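Local coordinates for HTH-type transcriptional regulator YgaV (Escherichia coli K12, PDB 3CUO), which regulates the transcription of many genes in response to sulfide, acting as both repressor and activator and probably binding DNA through an ArsR-type helix-turn-helix, at residues T55-H58 with L59-R63; G49-A52 with S53-S56. All coordinates share one frame; numbering follows the deposited sequence.

Contact 1 of 2, residues T55-H58 with L59-R63; sequences TSQH and LARMR
Arg61 folds back along one turn of helix 52-64 to lie against Gln57 and His58. Arg61 CB sits 3.6 Å from Gln57 O, and Arg61 CG comes nearer still to the same carbonyl oxygen. With CG beside the backbone N (chi1 -49°) and the chain then extended to NE, CD and NE run on past that oxygen at longer range, and the guanidinium is carried back toward the preceding turn. There the group forks. Arg61 NH2 lies 3.7 Å from Gln57 CB, which rests over one guanidinium face near its rim; it also comes within 3.2 Å of Gln57 NE2, but both are donors, so no bond joins them. Arg61 NH1 stands over one face of the His58 imidazole, off its centre and 3.7 Å from His58 ND1, with the ring and guanidinium planes turned 74° apart. His58 ND1 takes its hydrogen bond from Arg26 NE of helix 24-33, whose own guanidinium lies close to that of Arg61, and the ring meets His23 edge-to-face.

Beneath these side chains runs the regular i to i+4 ladder, including Met62 N to His58 O at 2.9 Å. On the buried side Leu59 and Thr55 lie alongside each other, Leu59 CD1 against Thr55 CG2 at 3.9 Å, and both side chains touch Leu44 of helix 41-48. Met62 bends at its thioether so that Met62 CE curls back to 3.6 Å from His58 O, and its side chain packs on Ile29 and Leu30. This is an amphipathic helix, polar on one flank and wedged into the core by the other, as expected of the recognition helix of the predicted ArsR-type winged helix-turn-helix.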
loop_
_atom_site.group_PDB
_atom_site.type_symbol
_atom_site.label_atom_id
_atom_site.label_comp_id
_atom_site.label_asym_id
_atom_site.label_seq_id
_atom_site.Cartn_x
_atom_site.Cartn_y
_atom_site.Cartn_z
ATOM N N THR A 55 2.464 -15.607 -13.194
ATOM C CA THR A 55 1.216 -15.474 -12.467
ATOM C C THR A 55 1.197 -16.364 -11.272
ATOM O O THR A 55 0.882 -15.939 -10.172
ATOM C CB THR A 55 0.017 -15.787 -13.417
ATOM O OG1 THR A 55 0.160 -14.980 -14.573
ATOM C CG2 THR A 55 -1.351 -15.432 -12.741
ATOM N N SER A 56 1.560 -17.628 -11.465
ATOM C CA SER A 56 1.553 -18.582 -10.363
ATOM C C SER A 56 2.554 -18.223 -9.272
ATOM O O SER A 56 2.288 -18.446 -8.076
ATOM C CB SER A 56 1.752 -20.025 -10.900
ATOM O OG SER A 56 0.571 -20.459 -11.576
ATOM N N GLN A 57 3.686 -17.624 -9.653
ATOM C CA GLN A 57 4.659 -17.151 -8.647
ATOM C C GLN A 57 4.123 -16.005 -7.859
ATOM O O GLN A 57 4.309 -16.000 -6.687
ATOM C CB GLN A 57 6.023 -16.693 -9.242
ATOM C CG GLN A 57 7.082 -17.775 -9.212
ATOM C CD GLN A 57 8.135 -17.573 -10.265
ATOM O OE1 GLN A 57 8.737 -18.546 -10.794
ATOM N NE2 GLN A 57 8.343 -16.319 -10.629
ATOM N N HIS A 58 3.511 -15.016 -8.503
ATOM C CA HIS A 58 2.853 -13.917 -7.785
ATOM C C HIS A 58 1.799 -14.526 -6.821
ATOM O O HIS A 58 1.763 -14.213 -5.654
ATOM C CB HIS A 58 2.169 -12.900 -8.728
ATOM C CG HIS A 58 3.117 -11.956 -9.453
ATOM N ND1 HIS A 58 3.715 -10.868 -8.850
ATOM C CD2 HIS A 58 3.484 -11.900 -10.750
ATOM C CE1 HIS A 58 4.437 -10.199 -9.733
ATOM N NE2 HIS A 58 4.316 -10.808 -10.897
ATOM N N LEU A 59 0.953 -15.399 -7.316
ATOM C CA LEU A 59 -0.060 -16.041 -6.446
ATOM C C LEU A 59 0.496 -16.746 -5.201
ATOM O O LEU A 59 -0.068 -16.594 -4.117
ATOM C CB LEU A 59 -0.866 -17.052 -7.250
ATOM C CG LEU A 59 -1.764 -16.328 -8.244
ATOM C CD1 LEU A 59 -2.147 -17.262 -9.390
ATOM C CD2 LEU A 59 -2.977 -15.681 -7.546
ATOM N N ALA A 60 1.558 -17.538 -5.383
ATOM C CA ALA A 60 2.223 -18.277 -4.292
ATOM C C ALA A 60 2.790 -17.344 -3.285
ATOM O O ALA A 60 2.598 -17.505 -2.068
ATOM C CB ALA A 60 3.338 -19.250 -4.844
ATOM N N ARG A 61 3.409 -16.264 -3.776
ATOM C CA ARG A 61 3.930 -15.271 -2.875
ATOM C C ARG A 61 2.819 -14.517 -2.131
ATOM O O ARG A 61 2.952 -14.298 -0.952
ATOM C CB ARG A 61 4.877 -14.273 -3.608
ATOM C CG ARG A 61 5.964 -14.959 -4.507
ATOM C CD ARG A 61 6.950 -13.908 -5.019
ATOM N NE ARG A 61 7.709 -14.216 -6.258
ATOM C CZ ARG A 61 7.627 -13.526 -7.420
ATOM N NH1 ARG A 61 6.780 -12.508 -7.606
ATOM N NH2 ARG A 61 8.381 -13.908 -8.455
ATOM N N MET A 62 1.739 -14.123 -2.794
ATOM C CA MET A 62 0.655 -13.452 -2.088
ATOM C C MET A 62 -0.034 -14.363 -1.056
ATOM O O MET A 62 -0.475 -13.905 -0.021
ATOM C CB MET A 62 -0.359 -12.905 -3.090
ATOM C CG MET A 62 0.133 -11.647 -3.808
ATOM S SD MET A 62 -1.107 -10.750 -4.783
ATOM C CE MET A 62 -0.967 -11.943 -6.104
ATOM N N ARG A 63 -0.099 -15.651 -1.338
ATOM C CA ARG A 63 -0.678 -16.639 -0.372
ATOM C C ARG A 63 0.209 -16.700 0.859
ATOM O O ARG A 63 -0.264 -16.646 1.982
ATOM C CB ARG A 63 -0.799 -18.022 -1.022
ATOM C CG ARG A 63 -1.571 -19.054 -0.118
ATOM C CD ARG A 63 -1.629 -20.401 -0.731
ATOM N NE ARG A 63 -0.322 -20.849 -1.192
ATOM C CZ ARG A 63 -0.077 -21.439 -2.356
ATOM N NH1 ARG A 63 -1.050 -21.692 -3.219
ATOM N NH2 ARG A 63 1.163 -21.755 -2.664
#

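Contact 2 of 2, residues G49-A52 with S53-S56; sequences GLSA and SATS
Ser51 is the N-cap of helix 52-64, and both its side chain and its carbonyl grip the first turn. Ser51 OG accepts the backbone hydrogen of Ala54 at 3.1 Å from Ala54 N, with an N-H...O angle of 153°. The hydroxyl can do so because chi1 of 66° sets it between the backbone N and the carbonyl carbon, facing the start of the helix; Ala54 CB lies close by it too.

The tight part of the contact gathers round Ser51 O. Thr55 delivers two donors to this one oxygen, Thr55 N at 3.0 Å and Thr55 OG1 at 2.8 Å, and they arrive from opposite faces of the carbonyl plane. Thr55 OG1 also shares a hydrogen bond with Thr45 OG1 of helix 41-48, tying the cap to the preceding helix. Leu50 adds the apolar part: Leu50 CB is 3.7 Å from Thr55 OG1 and 4.1 Å from Ala54 CB. Leu50 N in turn is hydrogen-bonded to Thr48 OG1.

The other side is loose and solvent-facing. Ser53 OG lies 3.3 Å from Ser51 OG, and both residues are exposed, while the methyl of exposed Ala52 points away from residues 53-56. Ala52 contributes through its backbone, Ala52 O receiving Ser56 N at 3.1 Å.

The chemistry implies a helix start fixed largely by polar bonds, with little apolar packing. A serine hydroxyl serves an amide that has no carbonyl one turn earlier in the helix, and a buried threonine hydroxyl doubles the hold on the cap carbonyl.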
loop_
_atom_site.group_PDB
_atom_site.type_symbol
_atom_site.label_atom_id
_atom_site.label_comp_id
_atom_site.label_asym_id
_atom_site.label_seq_id
_atom_site.Cartn_x
_atom_site.Cartn_y
_atom_site.Cartn_z
ATOM N N GLY A 49 -1.769 -10.336 -18.419
ATOM C CA GLY A 49 -0.858 -10.353 -19.564
ATOM C C GLY A 49 0.482 -11.028 -19.248
ATOM O O GLY A 49 1.390 -11.033 -20.068
ATOM N N LEU A 50 0.627 -11.593 -18.060
ATOM C CA LEU A 50 1.848 -12.311 -17.690
ATOM C C LEU A 50 1.830 -13.739 -18.106
ATOM O O LEU A 50 0.766 -14.288 -18.412
ATOM C CB LEU A 50 2.047 -12.286 -16.188
ATOM C CG LEU A 50 2.267 -10.914 -15.566
ATOM C CD1 LEU A 50 2.344 -11.114 -14.080
ATOM C CD2 LEU A 50 3.537 -10.227 -16.183
ATOM N N SER A 51 3.014 -14.362 -18.023
ATOM C CA SER A 51 3.210 -15.763 -18.356
ATOM C C SER A 51 2.487 -16.573 -17.280
ATOM O O SER A 51 2.217 -16.045 -16.176
ATOM C CB SER A 51 4.714 -16.121 -18.379
ATOM O OG SER A 51 5.345 -16.025 -17.106
ATOM N N ALA A 52 2.195 -17.822 -17.570
ATOM C CA ALA A 52 1.476 -18.659 -16.640
ATOM C C ALA A 52 2.313 -18.842 -15.421
ATOM O O ALA A 52 1.820 -18.802 -14.306
ATOM C CB ALA A 52 1.122 -20.056 -17.276
ATOM N N SER A 53 3.603 -19.056 -15.637
ATOM C CA SER A 53 4.504 -19.276 -14.532
ATOM C C SER A 53 4.630 -18.040 -13.630
ATOM O O SER A 53 4.568 -18.176 -12.414
ATOM C CB SER A 53 5.852 -19.834 -15.040
ATOM O OG SER A 53 6.498 -18.917 -15.951
ATOM N N ALA A 54 4.744 -16.845 -14.214
ATOM C CA ALA A 54 4.886 -15.593 -13.500
ATOM C C ALA A 54 3.640 -15.321 -12.657
ATOM O O ALA A 54 3.753 -14.910 -11.526
ATOM C CB ALA A 54 5.188 -14.375 -14.490
ATOM N N THR A 55 2.464 -15.607 -13.194
ATOM C CA THR A 55 1.216 -15.474 -12.467
ATOM C C THR A 55 1.197 -16.364 -11.272
ATOM O O THR A 55 0.882 -15.939 -10.172
ATOM C CB THR A 55 0.017 -15.787 -13.417
ATOM O OG1 THR A 55 0.160 -14.980 -14.573
ATOM C CG2 THR A 55 -1.351 -15.432 -12.741
ATOM N N SER A 56 1.560 -17.628 -11.465
ATOM C CA SER A 56 1.553 -18.582 -10.363
ATOM C C SER A 56 2.554 -18.223 -9.272
ATOM O O SER A 56 2.288 -18.446 -8.076
ATOM C CB SER A 56 1.752 -20.025 -10.900
ATOM O OG SER A 56 0.571 -20.459 -11.576
#

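Both contacts belong to helix 52-64 within the predicted helix-turn-helix, and Thr55 and Ser56 take part in each. Contact 2 is a surface contact at the helix's N-terminal end, where the turn after helix 41-48 hands over to it; hydroxyls and backbone groups do most of the work there. Contact 1 follows along the helix and is partly buried: its inner flank offers aliphatic and thioether groups to the core, and its outer flank carries Gln57 and Arg61. The two meet directly, His58 CD2 packing 3.6 Å from Leu50 CD1, so the turn residue also borders the imidazole. Their centres lie about 9 Å apart.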